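Local coordinates for prolyl endopeptidase (Myxococcus xanthus, PDB 2BKL), which probably hydrolyses oligopeptides as a serine peptidase, cutting after proline and far less readily after alanine, at residues Leu234-Lys239 / Leu371-Asp376; Gly238-Val243 / Trp280-Tyr285; Val254-Pro259 / Arg265-Gly270. All coordinates share one frame; numbering follows the deposited sequence.

Interaction 1: residues Leu234-Lys239 / Leu371-Asp376; sequences LSRDGK and LEDLDD
Two successive bends in the side chain of R236, at chi2 and chi3, curl it so that the edge of the guanidinium is presented to the loop 371-376, where E372 and D373 offer their carboxylates. E372 is bent at chi2 as well, which lays its carboxylate beside CG of R236. With CG of D373 set between its backbone N and carbonyl carbon (chi1 53°), the carboxylate swings toward R236 and meets the NH1 and NH2 end. R236 grips D373 end-on with two nitrogens: NH1 lies 2.9 Å from D373 OD1 in a nearly straight bond (174°), and NH2 lies 3.0 Å from D373 OD2 in a more bent one. NH1 also donates to E372 OE1 at 3.1 Å. Both acceptors of NH1 lie in the guanidinium plane, yet each oxygen is met from above its own carboxylate plane, since neither carboxylate is coplanar with the arginine. A water accepts from R236 N at 2.8 Å and donates to E372 OE2 at 2.8 Å, so both oxygens of E372 are engaged. Arginine suits this place because its several N-H groups can serve two acids at once, and W130 adds a cation-pi contact. A leucine here would probably leave the carboxylates of E372 and D373 side by side without their shared positive mate. On its own loop, R236 sits in a type I turn from S235 to G238, with glycine taking the positive phi. D237 OD1 accepts from S235 OG at 2.7 Å and, in an Asx turn, from K239 N at 2.9 Å. This is a surface salt-bridge network between turns of two non-adjacent four-stranded sheets, each turn joining the first two strands of its sheet, consistent with a link across one end of the beta-propeller.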
loop_
_atom_site.group_PDB
_atom_site.type_symbol
_atom_site.label_atom_id
_atom_site.label_comp_id
_atom_site.label_asym_id
_atom_site.label_seq_id
_atom_site.Cartn_x
_atom_site.Cartn_y
_atom_site.Cartn_z
ATOM N N LEU A 234 -21.556 4.092 -4.971
ATOM C CA LEU A 234 -23.013 3.999 -5.079
ATOM C C LEU A 234 -23.576 3.712 -3.696
ATOM O O LEU A 234 -23.080 2.847 -2.996
ATOM C CB LEU A 234 -23.433 2.881 -6.050
ATOM C CG LEU A 234 -24.939 2.787 -6.326
ATOM C CD1 LEU A 234 -25.459 3.976 -7.134
ATOM C CD2 LEU A 234 -25.298 1.466 -7.037
ATOM N N SER A 235 -24.624 4.434 -3.309
ATOM C CA SER A 235 -25.274 4.160 -2.042
ATOM C C SER A 235 -25.974 2.807 -2.089
ATOM O O SER A 235 -26.310 2.298 -3.143
ATOM C CB SER A 235 -26.287 5.278 -1.699
ATOM O OG SER A 235 -27.351 5.324 -2.622
ATOM N N ARG A 236 -26.155 2.224 -0.912
ATOM C CA ARG A 236 -26.891 0.958 -0.779
ATOM C C ARG A 236 -28.257 0.924 -1.419
ATOM O O ARG A 236 -28.627 -0.070 -2.046
ATOM C CB ARG A 236 -27.064 0.617 0.690
ATOM C CG ARG A 236 -25.918 -0.085 1.254
ATOM C CD ARG A 236 -25.652 -1.476 0.666
ATOM N NE ARG A 236 -26.726 -2.472 0.764
ATOM C CZ ARG A 236 -27.138 -3.035 1.901
ATOM N NH1 ARG A 236 -26.616 -2.652 3.066
ATOM N NH2 ARG A 236 -28.082 -3.975 1.898
ATOM N N ASP A 237 -29.031 1.991 -1.284
ATOM C CA ASP A 237 -30.362 2.032 -1.875
ATOM C C ASP A 237 -30.358 2.317 -3.375
ATOM O O ASP A 237 -31.414 2.382 -4.016
ATOM C CB ASP A 237 -31.279 3.030 -1.121
ATOM C CG ASP A 237 -30.736 4.473 -1.076
ATOM O OD1 ASP A 237 -29.892 4.876 -1.917
ATOM O OD2 ASP A 237 -31.141 5.282 -0.209
ATOM N N GLY A 238 -29.157 2.507 -3.952
ATOM C CA GLY A 238 -29.040 2.776 -5.371
ATOM C C GLY A 238 -29.450 4.179 -5.793
ATOM O O GLY A 238 -29.445 4.511 -6.969
ATOM N N LYS A 239 -29.788 5.025 -4.830
ATOM C CA LYS A 239 -30.391 6.307 -5.158
ATOM C C LYS A 239 -29.374 7.424 -5.351
ATOM O O LYS A 239 -29.698 8.452 -5.925
ATOM C CB LYS A 239 -31.414 6.722 -4.093
ATOM C CG LYS A 239 -32.698 5.884 -4.111
ATOM C CD LYS A 239 -33.492 6.029 -5.413
ATOM C CE LYS A 239 -34.851 5.317 -5.360
ATOM N NZ LYS A 239 -34.920 4.198 -6.363
ATOM N N LEU A 371 -22.347 -3.902 7.294
ATOM C CA LEU A 371 -23.310 -3.233 6.448
ATOM C C LEU A 371 -24.189 -2.339 7.290
ATOM O O LEU A 371 -24.375 -2.561 8.486
ATOM C CB LEU A 371 -24.190 -4.221 5.649
ATOM C CG LEU A 371 -23.526 -5.034 4.546
ATOM C CD1 LEU A 371 -24.504 -6.015 3.959
ATOM C CD2 LEU A 371 -22.976 -4.184 3.456
ATOM N N GLU A 372 -24.804 -1.363 6.636
ATOM C CA GLU A 372 -25.596 -0.369 7.327
ATOM C C GLU A 372 -26.824 -0.971 8.036
ATOM O O GLU A 372 -27.305 -0.417 9.014
ATOM C CB GLU A 372 -26.086 0.711 6.346
ATOM C CG GLU A 372 -24.955 1.432 5.637
ATOM C CD GLU A 372 -24.569 0.825 4.298
ATOM O OE1 GLU A 372 -24.709 -0.422 4.122
ATOM O OE2 GLU A 372 -24.120 1.562 3.392
ATOM N N ASP A 373 -27.301 -2.105 7.509
ATOM C CA ASP A 373 -28.530 -2.770 7.950
ATOM C C ASP A 373 -28.241 -4.151 8.542
ATOM O O ASP A 373 -29.147 -5.024 8.595
ATOM C CB ASP A 373 -29.510 -2.895 6.766
ATOM C CG ASP A 373 -28.901 -3.546 5.519
ATOM O OD1 ASP A 373 -27.700 -3.821 5.451
ATOM O OD2 ASP A 373 -29.567 -3.796 4.473
ATOM N N LEU A 374 -27.008 -4.347 9.018
ATOM C CA LEU A 374 -26.595 -5.592 9.708
ATOM C C LEU A 374 -26.089 -5.194 11.083
ATOM O O LEU A 374 -25.244 -4.308 11.195
ATOM C CB LEU A 374 -25.479 -6.292 8.938
ATOM C CG LEU A 374 -25.631 -7.707 8.396
ATOM C CD1 LEU A 374 -27.084 -8.096 8.069
ATOM C CD2 LEU A 374 -24.707 -7.889 7.186
ATOM N N ASP A 375 -26.557 -5.847 12.137
ATOM C CA ASP A 375 -26.067 -5.589 13.472
ATOM C C ASP A 375 -24.700 -6.203 13.754
ATOM O O ASP A 375 -23.964 -5.686 14.586
ATOM C CB ASP A 375 -27.055 -6.118 14.510
ATOM C CG ASP A 375 -26.640 -5.773 15.913
ATOM O OD1 ASP A 375 -26.590 -4.559 16.227
ATOM O OD2 ASP A 375 -26.321 -6.642 16.749
ATOM N N ASP A 376 -24.377 -7.316 13.113
ATOM C CA ASP A 376 -23.056 -7.914 13.283
ATOM C C ASP A 376 -22.018 -7.157 12.451
ATOM O O ASP A 376 -22.201 -6.982 11.251
ATOM C CB ASP A 376 -23.023 -9.370 12.809
ATOM C CG ASP A 376 -23.966 -10.260 13.574
ATOM O OD1 ASP A 376 -24.018 -10.167 14.827
ATOM O OD2 ASP A 376 -24.677 -11.089 12.960
HETATM O O HOH W 1 -25.323 3.296 1.582
#

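Interaction 2: residues Gly238-Val243 / Trp280-Tyr285; sequences GKYLFV and WKDRFY
F284 reaches over Y240 with the edge of its ring, CE1 standing 3.6 Å from Y240 CD1, and at the same time offers one of its faces to F242. Both encounters are edge-to-face: the rings of Y240 and F284 are almost perpendicular (88°) with centroids 5.1 Å apart, while those of F242 and F284, 5.2 Å between centroids, are inclined at 72°. F242 brings its far end, with CZ 3.8 Å from F284 CE1. Phenylalanine suits the middle of such a cluster because it can give an edge to one neighbour and a face to another without burying a polar atom. V277 and A279 line the same core.

The other side of the contact is looser and polar. Y240 carries its hydroxyl beyond the apolar cluster, where OH donates to D282 OD1 at 2.7 Å on the anti side, tilted out of the carboxylate plane. Tyrosine thus serves both regions, ring in the core and hydroxyl at its polar border. D282 belongs to a type I' turn from W280 to R283 and is exposed. A buried aromatic core with a polar fringe here joins strands 241-247 and 283-288 of consecutive sheets, the face-to-face packing by which blades of a beta-propeller adhere.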
loop_
_atom_site.group_PDB
_atom_site.type_symbol
_atom_site.label_atom_id
_atom_site.label_comp_id
_atom_site.label_asym_id
_atom_site.label_seq_id
_atom_site.Cartn_x
_atom_site.Cartn_y
_atom_site.Cartn_z
ATOM N N GLY A 238 -29.157 2.507 -3.952
ATOM C CA GLY A 238 -29.040 2.776 -5.371
ATOM C C GLY A 238 -29.450 4.179 -5.793
ATOM O O GLY A 238 -29.445 4.511 -6.969
ATOM N N LYS A 239 -29.788 5.025 -4.830
ATOM C CA LYS A 239 -30.391 6.307 -5.158
ATOM C C LYS A 239 -29.374 7.424 -5.351
ATOM O O LYS A 239 -29.698 8.452 -5.925
ATOM C CB LYS A 239 -31.414 6.722 -4.093
ATOM C CG LYS A 239 -32.698 5.884 -4.111
ATOM C CD LYS A 239 -33.492 6.029 -5.413
ATOM C CE LYS A 239 -34.851 5.317 -5.360
ATOM N NZ LYS A 239 -34.920 4.198 -6.363
ATOM N N TYR A 240 -28.145 7.216 -4.885
ATOM C CA TYR A 240 -27.115 8.250 -4.968
ATOM C C TYR A 240 -25.849 7.661 -5.553
ATOM O O TYR A 240 -25.218 6.759 -4.998
ATOM C CB TYR A 240 -26.873 8.909 -3.597
ATOM C CG TYR A 240 -28.132 9.464 -2.956
ATOM C CD1 TYR A 240 -28.635 10.709 -3.327
ATOM C CD2 TYR A 240 -28.827 8.733 -1.998
ATOM C CE1 TYR A 240 -29.782 11.197 -2.772
ATOM C CE2 TYR A 240 -29.983 9.230 -1.424
ATOM C CZ TYR A 240 -30.448 10.460 -1.833
ATOM O OH TYR A 240 -31.624 11.002 -1.296
ATOM N N LEU A 241 -25.490 8.201 -6.700
ATOM C CA LEU A 241 -24.237 7.898 -7.372
ATOM C C LEU A 241 -23.231 9.032 -7.177
ATOM O O LEU A 241 -23.528 10.181 -7.418
ATOM C CB LEU A 241 -24.517 7.676 -8.853
ATOM C CG LEU A 241 -23.319 7.492 -9.771
ATOM C CD1 LEU A 241 -22.614 6.190 -9.491
ATOM C CD2 LEU A 241 -23.811 7.576 -11.205
ATOM N N PHE A 242 -22.035 8.683 -6.714
ATOM C CA PHE A 242 -20.951 9.634 -6.473
ATOM C C PHE A 242 -19.772 9.388 -7.423
ATOM O O PHE A 242 -19.428 8.236 -7.730
ATOM C CB PHE A 242 -20.434 9.493 -5.039
ATOM C CG PHE A 242 -21.452 9.812 -4.013
ATOM C CD1 PHE A 242 -21.728 11.120 -3.697
ATOM C CD2 PHE A 242 -22.142 8.805 -3.386
ATOM C CE1 PHE A 242 -22.709 11.426 -2.754
ATOM C CE2 PHE A 242 -23.123 9.083 -2.469
ATOM C CZ PHE A 242 -23.408 10.403 -2.160
ATOM N N VAL A 243 -19.172 10.479 -7.871
ATOM C CA VAL A 243 -17.932 10.447 -8.625
ATOM C C VAL A 243 -16.955 11.395 -7.960
ATOM O O VAL A 243 -17.247 12.572 -7.712
ATOM C CB VAL A 243 -18.151 10.801 -10.087
ATOM C CG1 VAL A 243 -16.813 10.976 -10.817
ATOM C CG2 VAL A 243 -18.984 9.712 -10.788
ATOM N N TRP A 280 -26.821 7.240 3.526
ATOM C CA TRP A 280 -27.702 6.266 4.165
ATOM C C TRP A 280 -28.989 6.978 4.524
ATOM O O TRP A 280 -28.973 8.028 5.121
ATOM C CB TRP A 280 -27.016 5.667 5.416
ATOM C CG TRP A 280 -27.859 4.640 6.113
ATOM C CD1 TRP A 280 -28.373 4.722 7.358
ATOM C CD2 TRP A 280 -28.306 3.382 5.572
ATOM N NE1 TRP A 280 -29.103 3.588 7.646
ATOM C CE2 TRP A 280 -29.096 2.763 6.557
ATOM C CE3 TRP A 280 -28.119 2.711 4.355
ATOM C CZ2 TRP A 280 -29.702 1.526 6.356
ATOM C CZ3 TRP A 280 -28.733 1.474 4.166
ATOM C CH2 TRP A 280 -29.484 0.895 5.167
ATOM N N LYS A 281 -30.124 6.370 4.165
ATOM C CA LYS A 281 -31.468 6.919 4.453
ATOM C C LYS A 281 -31.569 8.404 4.083
ATOM O O LYS A 281 -32.088 9.222 4.839
ATOM C CB LYS A 281 -31.892 6.610 5.905
ATOM C CG LYS A 281 -32.074 5.111 6.111
ATOM C CD LYS A 281 -32.741 4.738 7.412
ATOM C CE LYS A 281 -33.034 3.233 7.494
ATOM N NZ LYS A 281 -33.328 2.852 8.911
ATOM N N ASP A 282 -31.138 8.718 2.862
ATOM C CA ASP A 282 -31.261 10.075 2.276
ATOM C C ASP A 282 -30.515 11.158 3.047
ATOM O O ASP A 282 -30.837 12.340 2.988
ATOM C CB ASP A 282 -32.724 10.482 2.095
ATOM C CG ASP A 282 -33.487 9.526 1.230
ATOM O OD1 ASP A 282 -33.071 9.237 0.091
ATOM O OD2 ASP A 282 -34.562 9.020 1.620
ATOM N N ARG A 283 -29.486 10.751 3.786
ATOM C CA ARG A 283 -28.557 11.727 4.370
ATOM C C ARG A 283 -27.151 11.367 3.917
ATOM O O ARG A 283 -26.838 10.215 3.729
ATOM C CB ARG A 283 -28.599 11.683 5.896
ATOM C CG ARG A 283 -29.973 11.702 6.496
ATOM C CD ARG A 283 -30.771 12.910 6.181
ATOM N NE ARG A 283 -30.279 14.093 6.877
ATOM C CZ ARG A 283 -30.858 15.277 6.820
ATOM N NH1 ARG A 283 -31.930 15.465 6.068
ATOM N NH2 ARG A 283 -30.344 16.292 7.495
ATOM N N PHE A 284 -26.304 12.371 3.710
ATOM C CA PHE A 284 -24.915 12.171 3.342
ATOM C C PHE A 284 -24.052 12.422 4.566
ATOM O O PHE A 284 -24.272 13.386 5.308
ATOM C CB PHE A 284 -24.466 13.170 2.256
ATOM C CG PHE A 284 -25.152 13.052 0.920
ATOM C CD1 PHE A 284 -25.969 12.001 0.567
ATOM C CD2 PHE A 284 -24.897 14.039 -0.036
ATOM C CE1 PHE A 284 -26.532 11.948 -0.701
ATOM C CE2 PHE A 284 -25.492 13.994 -1.300
ATOM C CZ PHE A 284 -26.291 12.944 -1.618
ATOM N N TYR A 285 -23.086 11.528 4.797
ATOM C CA TYR A 285 -22.108 11.649 5.871
ATOM C C TYR A 285 -20.758 11.927 5.231
ATOM O O TYR A 285 -20.252 11.117 4.489
ATOM C CB TYR A 285 -22.104 10.387 6.767
ATOM C CG TYR A 285 -23.469 10.198 7.389
ATOM C CD1 TYR A 285 -24.460 9.484 6.728
ATOM C CD2 TYR A 285 -23.799 10.818 8.585
ATOM C CE1 TYR A 285 -25.745 9.388 7.242
ATOM C CE2 TYR A 285 -25.098 10.717 9.125
ATOM C CZ TYR A 285 -26.054 9.994 8.443
ATOM O OH TYR A 285 -27.323 9.922 8.942
#

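Interaction 3: residues Val254-Pro259 / Arg265-Gly270; sequences VYWKRP and RLLVKG
The indole of W256 has the aliphatic part of R265 over one face: R265 CD stands 3.5 Å from the centroid of the six-membered ring, close to the ring normal, a CH-pi contact. The guanidinium of R265 is turned only 23° from the indole plane, and W256 CZ3 lies over the guanidinium face of R258. NH2 of R265 comes to the edge of the R258 guanidinium, the two planes nearly perpendicular (87°); both form salt bridges to E261, whose carboxylate probably offsets their like charges. The Y255 ring likewise takes L266 CD1 over one face, 3.9 Å from its centroid. W256 reaches R265 because its CG lies between the backbone N and the carbonyl carbon (chi1 69°); its NE1 donates to a water at 3.0 Å, which donates in turn to L266 O. The long chain of arginine suits this spot, covering an aromatic ring with methylenes while its charge stays at the surface.

The two backbones pair antiparallel. W256 N bonds to R265 O at 2.9 Å and R265 N to W256 O at 2.7 Å. Further along, V254 faces both L267 and V268, a classic beta bulge: V254 O accepts from L267 N at 2.8 Å and weakly from V268 N at 3.3 Å, while V254 N donates to V268 O at 2.9 Å. The extra residue brings L267 to the same side as V254, and their side chains lie parallel, CG1 of the valine beside CD2 of the leucine. Strand 265-269 is one of the two outer strands of its four-stranded sheet; strand 251-257 is bonded on its other flank to strand 241-247, and V254 and L267 press on V277 of strand 275-280 in the next sheet.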
loop_
_atom_site.group_PDB
_atom_site.type_symbol
_atom_site.label_atom_id
_atom_site.label_comp_id
_atom_site.label_asym_id
_atom_site.label_seq_id
_atom_site.Cartn_x
_atom_site.Cartn_y
_atom_site.Cartn_z
ATOM N N VAL A 254 -16.070 16.196 -5.248
ATOM C CA VAL A 254 -17.141 15.215 -5.200
ATOM C C VAL A 254 -18.332 15.699 -6.028
ATOM O O VAL A 254 -18.825 16.799 -5.796
ATOM C CB VAL A 254 -17.624 14.927 -3.754
ATOM C CG1 VAL A 254 -18.678 13.826 -3.771
ATOM C CG2 VAL A 254 -16.454 14.512 -2.875
ATOM N N TYR A 255 -18.758 14.865 -6.967
ATOM C CA TYR A 255 -19.976 15.049 -7.749
ATOM C C TYR A 255 -20.966 13.952 -7.405
ATOM O O TYR A 255 -20.603 12.849 -7.005
ATOM C CB TYR A 255 -19.649 15.018 -9.243
ATOM C CG TYR A 255 -18.796 16.196 -9.691
ATOM C CD1 TYR A 255 -17.406 16.183 -9.549
ATOM C CD2 TYR A 255 -19.382 17.328 -10.244
ATOM C CE1 TYR A 255 -16.637 17.271 -9.953
ATOM C CE2 TYR A 255 -18.611 18.409 -10.661
ATOM C CZ TYR A 255 -17.250 18.384 -10.503
ATOM O OH TYR A 255 -16.493 19.471 -10.914
ATOM N N TRP A 256 -22.259 14.239 -7.558
ATOM C CA TRP A 256 -23.268 13.228 -7.350
ATOM C C TRP A 256 -24.487 13.465 -8.205
ATOM O O TRP A 256 -24.695 14.556 -8.718
ATOM C CB TRP A 256 -23.697 13.190 -5.881
ATOM C CG TRP A 256 -24.466 14.390 -5.413
ATOM C CD1 TRP A 256 -23.962 15.616 -5.091
ATOM C CD2 TRP A 256 -25.871 14.460 -5.163
ATOM N NE1 TRP A 256 -24.975 16.453 -4.685
ATOM C CE2 TRP A 256 -26.154 15.763 -4.714
ATOM C CE3 TRP A 256 -26.924 13.558 -5.300
ATOM C CZ2 TRP A 256 -27.446 16.178 -4.386
ATOM C CZ3 TRP A 256 -28.200 13.965 -4.979
ATOM C CH2 TRP A 256 -28.447 15.263 -4.519
ATOM N N LYS A 257 -25.250 12.403 -8.357
ATOM C CA LYS A 257 -26.573 12.486 -8.944
ATOM C C LYS A 257 -27.411 11.319 -8.488
ATOM O O LYS A 257 -26.913 10.339 -7.930
ATOM C CB LYS A 257 -26.517 12.519 -10.459
ATOM C CG LYS A 257 -26.025 11.279 -11.160
ATOM C CD LYS A 257 -25.800 11.680 -12.607
ATOM C CE LYS A 257 -25.940 10.600 -13.563
ATOM N NZ LYS A 257 -25.921 11.295 -14.899
ATOM N N ARG A 258 -28.712 11.438 -8.733
ATOM C CA ARG A 258 -29.607 10.294 -8.673
ATOM C C ARG A 258 -29.498 9.648 -10.058
ATOM O O ARG A 258 -29.547 10.330 -11.073
ATOM C CB ARG A 258 -31.058 10.733 -8.355
ATOM C CG ARG A 258 -31.206 11.479 -7.009
ATOM C CD ARG A 258 -32.664 11.828 -6.585
ATOM N NE ARG A 258 -32.702 12.696 -5.393
ATOM C CZ ARG A 258 -32.456 14.014 -5.371
ATOM N NH1 ARG A 258 -32.171 14.690 -6.480
ATOM N NH2 ARG A 258 -32.494 14.676 -4.216
ATOM N N PRO A 259 -29.249 8.344 -10.131
ATOM C CA PRO A 259 -29.130 7.682 -11.436
ATOM C C PRO A 259 -30.331 7.980 -12.332
ATOM O O PRO A 259 -31.455 7.907 -11.869
ATOM C CB PRO A 259 -29.066 6.193 -11.065
ATOM C CG PRO A 259 -28.449 6.188 -9.708
ATOM C CD PRO A 259 -28.975 7.423 -9.017
ATOM N N ARG A 265 -24.301 16.864 -10.148
ATOM C CA ARG A 265 -24.297 18.020 -9.270
ATOM C C ARG A 265 -22.935 18.068 -8.557
ATOM O O ARG A 265 -22.397 17.028 -8.173
ATOM C CB ARG A 265 -25.417 17.874 -8.217
ATOM C CG ARG A 265 -26.838 17.510 -8.777
ATOM C CD ARG A 265 -27.686 16.636 -7.811
ATOM N NE ARG A 265 -29.084 16.448 -8.237
ATOM C CZ ARG A 265 -30.023 17.387 -8.151
ATOM N NH1 ARG A 265 -29.745 18.580 -7.640
ATOM N NH2 ARG A 265 -31.258 17.141 -8.585
ATOM N N LEU A 266 -22.369 19.256 -8.382
ATOM C CA LEU A 266 -21.167 19.416 -7.574
ATOM C C LEU A 266 -21.521 19.436 -6.114
ATOM O O LEU A 266 -22.245 20.315 -5.676
ATOM C CB LEU A 266 -20.464 20.725 -7.913
ATOM C CG LEU A 266 -19.193 21.089 -7.148
ATOM C CD1 LEU A 266 -18.072 20.114 -7.457
ATOM C CD2 LEU A 266 -18.780 22.538 -7.502
ATOM N N LEU A 267 -21.034 18.462 -5.355
ATOM C CA LEU A 267 -21.145 18.563 -3.900
ATOM C C LEU A 267 -20.137 19.556 -3.332
ATOM O O LEU A 267 -20.504 20.452 -2.552
ATOM C CB LEU A 267 -20.990 17.220 -3.220
ATOM C CG LEU A 267 -21.126 17.237 -1.709
ATOM C CD1 LEU A 267 -22.549 17.634 -1.264
ATOM C CD2 LEU A 267 -20.751 15.882 -1.162
ATOM N N VAL A 268 -18.871 19.381 -3.701
ATOM C CA VAL A 268 -17.812 20.240 -3.218
ATOM C C VAL A 268 -16.592 20.127 -4.106
ATOM O O VAL A 268 -16.276 19.059 -4.634
ATOM C CB VAL A 268 -17.452 19.924 -1.742
ATOM C CG1 VAL A 268 -16.963 18.489 -1.563
ATOM C CG2 VAL A 268 -16.422 20.900 -1.224
ATOM N N LYS A 269 -15.948 21.266 -4.343
ATOM C CA LYS A 269 -14.691 21.343 -5.057
ATOM C C LYS A 269 -13.628 21.574 -3.999
ATOM O O LYS A 269 -13.613 22.611 -3.337
ATOM C CB LYS A 269 -14.736 22.502 -6.058
ATOM C CG LYS A 269 -13.479 22.684 -6.903
ATOM C CD LYS A 269 -13.831 23.039 -8.368
ATOM C CE LYS A 269 -12.839 24.035 -8.978
ATOM N NZ LYS A 269 -13.099 24.282 -10.435
ATOM N N GLY A 270 -12.769 20.592 -3.781
ATOM C CA GLY A 270 -11.786 20.693 -2.729
ATOM C C GLY A 270 -10.631 21.611 -3.088
ATOM O O GLY A 270 -10.085 21.543 -4.198
HETATM O O HOH W 2 -24.709 19.460 -4.515
#

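In the fold
Interactions 1 and 2 start from the same turn, sharing G238 and K239, with centres about 10 Å apart; W280 joins them, packing on R236 and E372. Interaction 3 lies about 10 Å from interaction 2 and 20 Å from interaction 1, centre to centre. Backbone bonds tie 2 to 3 within one sheet: V243 O is 2.8 Å from Y255 N, and L241 N is 2.8 Å from K257 O. W256 of interaction 3 meets F284 edge-to-face. One residue of the pocket that holds the bound benzyloxycarbonyl-alanyl-proline, W249, lies in the turn between strands 241-247 and 251-257, whereas interactions 1 and 2 sit at the other end of strand 241-247.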